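Local coordinates for UspA domain-containing protein (Pyrococcus horikoshii, PDB 2DUM), which is of unknown function but belongs to the universal stress protein A family and so may act in the cellular response to stress, at residues 22-25 and 26-30; 79-82 and 83-86; 104-107 and 108-112. All coordinates share one frame; numbering follows the deposited sequence.

Interaction 1: 22-25 and 26-30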
ATOM      1  N   VAL A  22       5.041   6.475 -11.544  1.00 55.29           N
ATOM      2  CA  VAL A  22       6.397   6.013 -11.892  1.00 55.71           C
ATOM      3  C   VAL A  22       7.487   7.020 -11.502  1.00 56.19           C
ATOM      4  O   VAL A  22       8.452   6.606 -10.821  1.00 57.47           O
ATOM      5  CB  VAL A  22       6.523   5.557 -13.373  1.00 55.61           C
ATOM      6  CG1 VAL A  22       7.939   5.328 -13.752  1.00 54.60           C
ATOM      7  CG2 VAL A  22       5.765   4.266 -13.614  1.00 56.47           C
ATOM      8  N   GLU A  23       7.362   8.310 -11.859  1.00 55.56           N
ATOM      9  CA  GLU A  23       8.285   9.326 -11.251  1.00 55.61           C
ATOM     10  C   GLU A  23       8.287   9.227  -9.729  1.00 53.64           C
ATOM     11  O   GLU A  23       9.341   9.012  -9.088  1.00 53.07           O
ATOM     12  CB  GLU A  23       7.910  10.752 -11.616  1.00 56.40           C
ATOM     13  CG  GLU A  23       8.247  11.082 -13.051  1.00 64.48           C
ATOM     14  CD  GLU A  23       7.176  11.968 -13.761  1.00 74.36           C
ATOM     15  OE1 GLU A  23       5.947  11.902 -13.458  1.00 77.56           O
ATOM     16  OE2 GLU A  23       7.563  12.730 -14.675  1.00 78.18           O
ATOM     17  N   VAL A  24       7.090   9.345  -9.151  1.00 51.02           N
ATOM     18  CA  VAL A  24       7.016   9.403  -7.721  1.00 48.23           C
ATOM     19  C   VAL A  24       7.769   8.215  -7.159  1.00 47.67           C
ATOM     20  O   VAL A  24       8.540   8.429  -6.262  1.00 47.30           O
ATOM     21  CB  VAL A  24       5.601   9.374  -7.246  1.00 48.42           C
ATOM     22  CG1 VAL A  24       5.557   9.797  -5.854  1.00 45.48           C
ATOM     23  CG2 VAL A  24       4.778  10.269  -8.109  1.00 46.67           C
ATOM     24  N   PHE A  25       7.593   6.988  -7.695  1.00 46.02           N
ATOM     25  CA  PHE A  25       8.280   5.872  -7.115  1.00 44.83           C
ATOM     26  C   PHE A  25       9.704   6.159  -7.284  1.00 47.04           C
ATOM     27  O   PHE A  25      10.492   5.991  -6.353  1.00 47.48           O
ATOM     28  CB  PHE A  25       8.001   4.608  -7.821  1.00 43.09           C
ATOM     29  CG  PHE A  25       8.527   3.392  -7.092  1.00 42.08           C
ATOM     30  CD1 PHE A  25       7.975   2.970  -5.910  1.00 39.69           C
ATOM     31  CD2 PHE A  25       9.558   2.627  -7.600  1.00 43.00           C
ATOM     32  CE1 PHE A  25       8.464   1.847  -5.232  1.00 38.15           C
ATOM     33  CE2 PHE A  25      10.034   1.451  -6.892  1.00 40.68           C
ATOM     34  CZ  PHE A  25       9.491   1.102  -5.712  1.00 36.53           C
ATOM     35  N   GLU A  26      10.041   6.684  -8.464  1.00 49.32           N
ATOM     36  CA  GLU A  26      11.439   6.947  -8.819  1.00 51.07           C
ATOM     37  C   GLU A  26      12.114   7.885  -7.859  1.00 50.15           C
ATOM     38  O   GLU A  26      13.211   7.584  -7.408  1.00 49.14           O
ATOM     39  CB  GLU A  26      11.563   7.438 -10.259  1.00 52.70           C
ATOM     40  CG  GLU A  26      12.777   8.414 -10.537  1.00 60.04           C
ATOM     41  CD  GLU A  26      14.130   7.668 -10.787  1.00 70.05           C
ATOM     42  OE1 GLU A  26      14.947   7.612  -9.813  1.00 71.28           O
ATOM     43  OE2 GLU A  26      14.359   7.127 -11.935  1.00 72.30           O
ATOM     44  N   LYS A  27      11.417   8.986  -7.510  1.00 51.34           N
ATOM     45  CA  LYS A  27      11.889  10.000  -6.467  1.00 51.61           C
ATOM     46  C   LYS A  27      11.806   9.596  -4.992  1.00 50.83           C
ATOM     47  O   LYS A  27      12.809   9.637  -4.264  1.00 50.11           O
ATOM     48  CB  LYS A  27      11.278  11.375  -6.646  1.00 51.69           C
ATOM     49  CG  LYS A  27      12.354  12.490  -6.444  1.00 56.93           C
ATOM     50  CD  LYS A  27      13.659  12.058  -5.484  1.00 60.91           C
ATOM     51  CE  LYS A  27      14.424  13.225  -4.656  1.00 58.80           C
ATOM     52  NZ  LYS A  27      13.838  13.491  -3.222  1.00 63.92           N
ATOM     53  N   ARG A  28      10.613   9.163  -4.589  1.00 50.64           N
ATOM     54  CA  ARG A  28      10.364   8.537  -3.295  1.00 50.00           C
ATOM     55  C   ARG A  28      11.278   7.408  -3.000  1.00 48.98           C
ATOM     56  O   ARG A  28      11.911   7.431  -1.961  1.00 48.70           O
ATOM     57  CB  ARG A  28       8.927   8.030  -3.212  1.00 50.41           C
ATOM     58  CG  ARG A  28       7.962   9.145  -3.383  1.00 52.23           C
ATOM     59  CD  ARG A  28       6.632   8.873  -2.791  1.00 58.58           C
ATOM     60  NE  ARG A  28       6.143  10.012  -1.973  1.00 63.43           N
ATOM     61  CZ  ARG A  28       6.434  10.196  -0.674  1.00 64.35           C
ATOM     62  NH1 ARG A  28       5.928  11.250  -0.045  1.00 63.80           N
ATOM     63  NH2 ARG A  28       7.239   9.331  -0.008  1.00 63.95           N
ATOM     64  N   ASN A  29      11.357   6.430  -3.908  1.00 48.65           N
ATOM     65  CA  ASN A  29      12.105   5.160  -3.615  1.00 48.91           C
ATOM     66  C   ASN A  29      13.556   5.125  -3.953  1.00 48.56           C
ATOM     67  O   ASN A  29      13.938   5.542  -5.089  1.00 48.77           O
ATOM     68  CB  ASN A  29      11.531   3.932  -4.338  1.00 48.73           C
ATOM     69  CG  ASN A  29      12.325   2.673  -4.051  1.00 48.67           C
ATOM     70  OD1 ASN A  29      12.577   2.335  -2.886  1.00 53.67           O
ATOM     71  ND2 ASN A  29      12.722   1.969  -5.099  1.00 49.83           N
ATOM     72  N   LYS A  30      14.340   4.558  -3.018  1.00 47.77           N
ATOM     73  CA  LYS A  30      15.717   4.188  -3.374  1.00 47.47           C
ATOM     74  C   LYS A  30      16.208   2.734  -3.244  1.00 46.37           C
ATOM     75  O   LYS A  30      17.362   2.427  -3.551  1.00 46.74           O
ATOM     76  CB  LYS A  30      16.712   5.181  -2.791  1.00 47.77           C
ATOM     77  CG  LYS A  30      16.908   6.324  -3.761  1.00 51.07           C
ATOM     78  CD  LYS A  30      17.753   7.455  -3.175  1.00 56.53           C
ATOM     79  CE  LYS A  30      17.051   8.779  -3.471  1.00 61.47           C
ATOM     80  NZ  LYS A  30      15.741   8.863  -2.708  1.00 66.24           N
TER
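F25 and N29 meet across the last turn of helix 16-28, the helix of a beta-alpha-beta unit whose strands are 7-11 and 35-43. Their side chains run side by side, and N29 lays CB over one face of the phenyl ring, 3.7 Å from the F25 centroid and only 8° off the ring normal, a CH-pi contact. Both CG atoms stand anti to their backbone N (chi1 -170° for F25), which sends the two groups the same way. The N29 amide plane is turned 32° from the ring. N29 N still donates to F25 O at 2.6 Å, although N29 is the first residue to leave helical geometry, while N29 OD1 bonds the N of M31 just beyond. One residue earlier, R28 N reaches V24 O at 2.8 Å, and the arginine stem passes alongside V24, with CD 3.4 Å from V24 CG1. That methyl lies at the edge of the guanidinium, whose charge is paired with D158. The turn is thus closed by backbone bonds and flanked by the CH-pi contact and the V24-R28 aliphatic one. F91 stacks on F25, M4 of the second subunit packs against the same ring, and V22 and E26 touch A90 of helix 69-90.

Interaction 2: 79-82 and 83-86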
ATOM      1  N   LYS A  79       3.885   0.983 -26.697  1.00 80.05           N
ATOM      2  CA  LYS A  79       4.281   1.870 -25.600  1.00 78.69           C
ATOM      3  C   LYS A  79       4.771   1.091 -24.388  1.00 77.38           C
ATOM      4  O   LYS A  79       5.423   1.648 -23.512  1.00 77.45           O
ATOM      5  CB  LYS A  79       3.139   2.836 -25.203  1.00 78.65           C
ATOM      6  CG  LYS A  79       1.759   2.540 -25.724  1.00 76.56           C
ATOM      7  CD  LYS A  79       0.861   3.709 -25.305  1.00 78.39           C
ATOM      8  CE  LYS A  79      -0.516   3.629 -25.957  1.00 81.27           C
ATOM      9  NZ  LYS A  79      -0.398   3.114 -27.381  1.00 83.87           N
ATOM     10  N   LEU A  80       4.457  -0.200 -24.374  1.00 75.41           N
ATOM     11  CA  LEU A  80       4.559  -1.000 -23.197  1.00 72.98           C
ATOM     12  C   LEU A  80       5.896  -1.479 -23.296  1.00 71.32           C
ATOM     13  O   LEU A  80       6.681  -1.280 -22.431  1.00 70.05           O
ATOM     14  CB  LEU A  80       3.617  -2.192 -23.303  1.00 73.68           C
ATOM     15  CG  LEU A  80       3.113  -2.882 -22.037  1.00 72.80           C
ATOM     16  CD1 LEU A  80       3.828  -4.169 -21.839  1.00 72.15           C
ATOM     17  CD2 LEU A  80       3.285  -1.971 -20.838  1.00 71.28           C
ATOM     18  N   GLN A  81       6.179  -2.094 -24.414  1.00 71.40           N
ATOM     19  CA  GLN A  81       7.445  -2.757 -24.483  1.00 72.15           C
ATOM     20  C   GLN A  81       8.545  -1.720 -24.685  1.00 70.52           C
ATOM     21  O   GLN A  81       9.732  -1.991 -24.553  1.00 70.88           O
ATOM     22  CB  GLN A  81       7.467  -3.969 -25.440  1.00 72.50           C
ATOM     23  CG  GLN A  81       8.540  -5.061 -25.018  1.00 78.66           C
ATOM     24  CD  GLN A  81      10.095  -4.619 -25.218  1.00 84.03           C
ATOM     25  OE1 GLN A  81      10.601  -4.512 -26.387  1.00 84.85           O
ATOM     26  NE2 GLN A  81      10.821  -4.366 -24.071  1.00 81.84           N
ATOM     27  N   GLU A  82       8.179  -0.483 -24.874  1.00 69.02           N
ATOM     28  CA  GLU A  82       9.262   0.432 -24.781  1.00 67.45           C
ATOM     29  C   GLU A  82       9.348   1.144 -23.400  1.00 66.07           C
ATOM     30  O   GLU A  82      10.422   1.518 -22.997  1.00 66.08           O
ATOM     31  CB  GLU A  82       9.295   1.321 -26.026  1.00 68.93           C
ATOM     32  CG  GLU A  82       8.103   2.326 -26.129  1.00 73.89           C
ATOM     33  CD  GLU A  82       8.369   3.653 -25.339  1.00 77.49           C
ATOM     34  OE1 GLU A  82       8.545   4.738 -25.999  1.00 79.49           O
ATOM     35  OE2 GLU A  82       8.428   3.589 -24.074  1.00 76.62           O
ATOM     36  N   LYS A  83       8.238   1.279 -22.671  1.00 64.64           N
ATOM     37  CA  LYS A  83       8.178   1.829 -21.291  1.00 64.13           C
ATOM     38  C   LYS A  83       8.663   0.760 -20.337  1.00 64.50           C
ATOM     39  O   LYS A  83       8.764   0.954 -19.152  1.00 63.87           O
ATOM     40  CB  LYS A  83       6.713   2.193 -20.957  1.00 63.28           C
ATOM     41  CG  LYS A  83       6.377   2.671 -19.561  1.00 61.28           C
ATOM     42  CD  LYS A  83       4.833   2.729 -19.306  1.00 62.86           C
ATOM     43  CE  LYS A  83       4.366   3.128 -17.766  1.00 61.90           C
ATOM     44  NZ  LYS A  83       2.960   3.799 -17.361  1.00 55.77           N
ATOM     45  N   ALA A  84       8.892  -0.423 -20.894  1.00 66.06           N
ATOM     46  CA  ALA A  84       9.532  -1.547 -20.213  1.00 66.42           C
ATOM     47  C   ALA A  84      10.803  -1.040 -19.669  1.00 66.71           C
ATOM     48  O   ALA A  84      11.103  -1.269 -18.530  1.00 68.00           O
ATOM     49  CB  ALA A  84       9.855  -2.654 -21.172  1.00 65.79           C
ATOM     50  N   GLU A  85      11.569  -0.352 -20.486  1.00 67.42           N
ATOM     51  CA  GLU A  85      12.927  -0.061 -20.072  1.00 67.03           C
ATOM     52  C   GLU A  85      13.150   1.236 -19.248  1.00 65.54           C
ATOM     53  O   GLU A  85      14.225   1.404 -18.697  1.00 65.62           O
ATOM     54  CB  GLU A  85      13.935  -0.268 -21.229  1.00 67.32           C
ATOM     55  CG  GLU A  85      15.460  -0.421 -20.818  1.00 69.94           C
ATOM     56  CD  GLU A  85      15.911  -1.793 -20.144  1.00 79.02           C
ATOM     57  OE1 GLU A  85      15.433  -2.944 -20.517  1.00 77.88           O
ATOM     58  OE2 GLU A  85      16.805  -1.674 -19.234  1.00 80.49           O
ATOM     59  N   GLU A  86      12.158   2.102 -19.101  1.00 63.74           N
ATOM     60  CA  GLU A  86      12.326   3.235 -18.141  1.00 63.34           C
ATOM     61  C   GLU A  86      11.713   2.964 -16.696  1.00 61.31           C
ATOM     62  O   GLU A  86      12.205   3.435 -15.626  1.00 60.96           O
ATOM     63  CB  GLU A  86      11.958   4.594 -18.797  1.00 64.00           C
ATOM     64  CG  GLU A  86      10.989   5.538 -18.023  1.00 69.34           C
ATOM     65  CD  GLU A  86       9.481   5.483 -18.449  1.00 75.92           C
ATOM     66  OE1 GLU A  86       9.104   4.634 -19.300  1.00 78.60           O
ATOM     67  OE2 GLU A  86       8.655   6.293 -17.908  1.00 78.65           O
TER
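K83 and A84 continue the helix begun by 79-82, but the backbone bonds between the two segments are uneven. K83 N donates to K79 O at 3.0 Å from above the carbonyl plane, 44° out of it, so the bond is not directed at a lone pair. A84 N makes a weak bond of 2.8 Å to L80 O, its N-H...O angle only 124°. The helix then kinks: E85 N and E86 N lack the usual bond to the residue four back, and E85 N gives instead a weak one to E82 O at 3.3 Å. Such lapses interrupt the regular i to i+4 pattern without ending the helix. Among the side chains, Q81 bends at chi2 and brings NE2 back to 3.5 Å from A84 CB. The same methyl is 3.4 Å from Q81 O. K83 instead extends inward: with CG anti to the backbone N (chi1 175°) and the chain straight beyond it, its NZ hydrogen-bonds T12 OG1, and the lysine makes a cation-pi contact with Y19. On the buried side, A84 packs on T98 of strand 95-103, and L80 on T98 and I100 of that strand, seating helix 69-90 against the sheet.

Interaction 3: 104-107 and 108-112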
ATOM      1  N   ILE A 104     -11.216  -7.421 -17.443  1.00 66.76           N
ATOM      2  CA  ILE A 104     -11.615  -6.313 -16.548  1.00 66.90           C
ATOM      3  C   ILE A 104     -10.401  -5.963 -15.740  1.00 65.46           C
ATOM      4  O   ILE A 104      -9.834  -6.821 -15.035  1.00 65.04           O
ATOM      5  CB  ILE A 104     -12.922  -6.565 -15.643  1.00 67.60           C
ATOM      6  CG1 ILE A 104     -12.854  -7.931 -14.901  1.00 68.85           C
ATOM      7  CG2 ILE A 104     -14.206  -6.338 -16.471  1.00 66.36           C
ATOM      8  CD1 ILE A 104     -11.962  -9.060 -15.632  1.00 69.98           C
ATOM      9  N   PRO A 105      -9.983  -4.718 -15.874  1.00 64.42           N
ATOM     10  CA  PRO A 105      -8.776  -4.351 -15.216  1.00 64.95           C
ATOM     11  C   PRO A 105      -8.552  -5.048 -13.832  1.00 65.23           C
ATOM     12  O   PRO A 105      -7.702  -5.955 -13.753  1.00 64.96           O
ATOM     13  CB  PRO A 105      -8.857  -2.820 -15.217  1.00 65.20           C
ATOM     14  CG  PRO A 105      -9.478  -2.527 -16.559  1.00 63.85           C
ATOM     15  CD  PRO A 105     -10.561  -3.596 -16.626  1.00 64.05           C
ATOM     16  N   TRP A 106      -9.320  -4.716 -12.787  1.00 65.48           N
ATOM     17  CA  TRP A 106      -8.988  -5.263 -11.448  1.00 65.11           C
ATOM     18  C   TRP A 106      -8.908  -6.780 -11.410  1.00 62.80           C
ATOM     19  O   TRP A 106      -8.315  -7.355 -10.503  1.00 62.06           O
ATOM     20  CB  TRP A 106      -9.997  -4.850 -10.363  1.00 68.30           C
ATOM     21  CG  TRP A 106     -11.107  -5.825 -10.311  1.00 70.09           C
ATOM     22  CD1 TRP A 106     -11.131  -7.089  -9.722  1.00 72.91           C
ATOM     23  CD2 TRP A 106     -12.328  -5.657 -10.949  1.00 72.14           C
ATOM     24  NE1 TRP A 106     -12.338  -7.696  -9.962  1.00 71.85           N
ATOM     25  CE2 TRP A 106     -13.090  -6.837 -10.721  1.00 72.44           C
ATOM     26  CE3 TRP A 106     -12.865  -4.621 -11.723  1.00 74.84           C
ATOM     27  CZ2 TRP A 106     -14.356  -7.007 -11.251  1.00 73.53           C
ATOM     28  CZ3 TRP A 106     -14.138  -4.776 -12.235  1.00 74.54           C
ATOM     29  CH2 TRP A 106     -14.876  -5.969 -12.000  1.00 74.04           C
ATOM     30  N   ASP A 107      -9.565  -7.431 -12.350  1.00 60.46           N
ATOM     31  CA  ASP A 107      -9.707  -8.848 -12.221  1.00 58.67           C
ATOM     32  C   ASP A 107      -8.476  -9.474 -12.866  1.00 56.90           C
ATOM     33  O   ASP A 107      -7.929 -10.502 -12.439  1.00 55.09           O
ATOM     34  CB  ASP A 107     -11.030  -9.319 -12.821  1.00 58.42           C
ATOM     35  CG  ASP A 107     -11.283 -10.828 -12.580  1.00 62.36           C
ATOM     36  OD1 ASP A 107     -11.526 -11.568 -13.576  1.00 66.16           O
ATOM     37  OD2 ASP A 107     -11.206 -11.317 -11.409  1.00 64.51           O
ATOM     38  N   GLU A 108      -7.998  -8.812 -13.887  1.00 55.50           N
ATOM     39  CA  GLU A 108      -6.786  -9.307 -14.452  1.00 55.04           C
ATOM     40  C   GLU A 108      -5.602  -9.051 -13.508  1.00 52.36           C
ATOM     41  O   GLU A 108      -4.864  -9.983 -13.192  1.00 51.27           O
ATOM     42  CB  GLU A 108      -6.593  -8.725 -15.834  1.00 56.27           C
ATOM     43  CG  GLU A 108      -7.689  -9.172 -16.804  1.00 63.04           C
ATOM     44  CD  GLU A 108      -8.070 -10.672 -16.672  1.00 71.96           C
ATOM     45  OE1 GLU A 108      -9.295 -11.003 -16.859  1.00 75.25           O
ATOM     46  OE2 GLU A 108      -7.141 -11.495 -16.403  1.00 75.76           O
ATOM     47  N   ILE A 109      -5.454  -7.799 -13.053  1.00 49.32           N
ATOM     48  CA  ILE A 109      -4.525  -7.442 -11.991  1.00 46.14           C
ATOM     49  C   ILE A 109      -4.471  -8.542 -10.921  1.00 46.24           C
ATOM     50  O   ILE A 109      -3.404  -9.040 -10.605  1.00 46.10           O
ATOM     51  CB  ILE A 109      -4.941  -6.151 -11.259  1.00 45.04           C
ATOM     52  CG1 ILE A 109      -5.331  -5.028 -12.207  1.00 43.24           C
ATOM     53  CG2 ILE A 109      -3.855  -5.676 -10.445  1.00 42.95           C
ATOM     54  CD1 ILE A 109      -4.249  -4.553 -13.013  1.00 40.47           C
ATOM     55  N   VAL A 110      -5.614  -8.928 -10.377  1.00 45.81           N
ATOM     56  CA  VAL A 110      -5.629  -9.820  -9.258  1.00 46.43           C
ATOM     57  C   VAL A 110      -5.282 -11.258  -9.700  1.00 47.73           C
ATOM     58  O   VAL A 110      -4.650 -12.072  -9.000  1.00 45.90           O
ATOM     59  CB  VAL A 110      -7.001  -9.802  -8.664  1.00 46.40           C
ATOM     60  CG1 VAL A 110      -7.096 -10.876  -7.588  1.00 47.31           C
ATOM     61  CG2 VAL A 110      -7.280  -8.448  -8.105  1.00 43.70           C
ATOM     62  N   LYS A 111      -5.732 -11.558 -10.902  1.00 50.42           N
ATOM     63  CA  LYS A 111      -5.493 -12.874 -11.482  1.00 52.36           C
ATOM     64  C   LYS A 111      -4.011 -13.036 -11.642  1.00 52.10           C
ATOM     65  O   LYS A 111      -3.446 -13.973 -11.113  1.00 53.82           O
ATOM     66  CB  LYS A 111      -6.303 -13.124 -12.789  1.00 52.96           C
ATOM     67  CG  LYS A 111      -7.487 -14.111 -12.576  1.00 56.79           C
ATOM     68  CD  LYS A 111      -8.788 -13.755 -13.266  1.00 60.06           C
ATOM     69  CE  LYS A 111      -8.647 -13.997 -14.747  1.00 64.03           C
ATOM     70  NZ  LYS A 111      -9.812 -13.397 -15.500  1.00 69.05           N
ATOM     71  N   VAL A 112      -3.380 -12.091 -12.304  1.00 52.13           N
ATOM     72  CA  VAL A 112      -1.952 -12.148 -12.556  1.00 52.52           C
ATOM     73  C   VAL A 112      -1.129 -11.990 -11.275  1.00 51.83           C
ATOM     74  O   VAL A 112      -0.087 -12.596 -11.149  1.00 52.04           O
ATOM     75  CB  VAL A 112      -1.524 -11.016 -13.503  1.00 53.65           C
ATOM     76  CG1 VAL A 112      -0.017 -10.779 -13.440  1.00 54.77           C
ATOM     77  CG2 VAL A 112      -2.000 -11.261 -14.975  1.00 55.37           C
TER
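E108 N bonds I104 O at 2.9 Å, with an N-H...O angle of 162°, in the first turn of helix 105-115, which follows strand 95-103 in the alpha/beta fold of the universal stress protein family. I104 holds the N-cap position, and its carbonyl also accepts D107 N; a second, weak bond runs from E108 N to P105 O. The E108 side chain crosses that of I104 at about a right angle; CG stands anti to the carbonyl carbon (chi1 -64°) and the chain bends at chi2, placing OE1 beside K111 while OE2 pairs with R101. Replacing E108 with an alanine would probably leave R101 without this carboxylate mate and K111 with D107 alone, freeing the lysine end to move. I109 follows, its N donating to P105 O at 3.0 Å; the side chain packs on V41 of strand 35-43 and V143 of helix 138-146. V110 lies near W106, though the exact placing of its CG2 is doubtful. K111 then closes the turn with N to D107 O, and V112 carries the helix on, packing on L9, L39 and I99 of the sheet. What binds the two segments at their charged ends is the salt-bridge network, in which K111 NZ meets E108 OE1 on the syn side at 2.8 Å but approaches D107 OD1, 3.2 Å distant, from above the carboxylate plane.

The three contacts follow one another along the chain, one on each of helices 16-28, 69-90 and 105-115, all in the one universal stress protein fold. These helices are set around a parallel sheet of strand order 95-103, 35-43, 7-11, 120-124, 151-154. Interactions 1 and 2 have centres about 17 Å apart and nearest atoms about 4 Å apart, without touching. Interaction 3 lies across the chain's centre from both, its centre about 24 Å from that of interaction 1 and about 20 Å from that of interaction 2. Together they illustrate how locally bonded helical turns serve one fold: interactions 2 and 3 pack on the sheet, whereas interaction 1 meets helix 69-90, neighbouring loops and, alone among them, the second subunit.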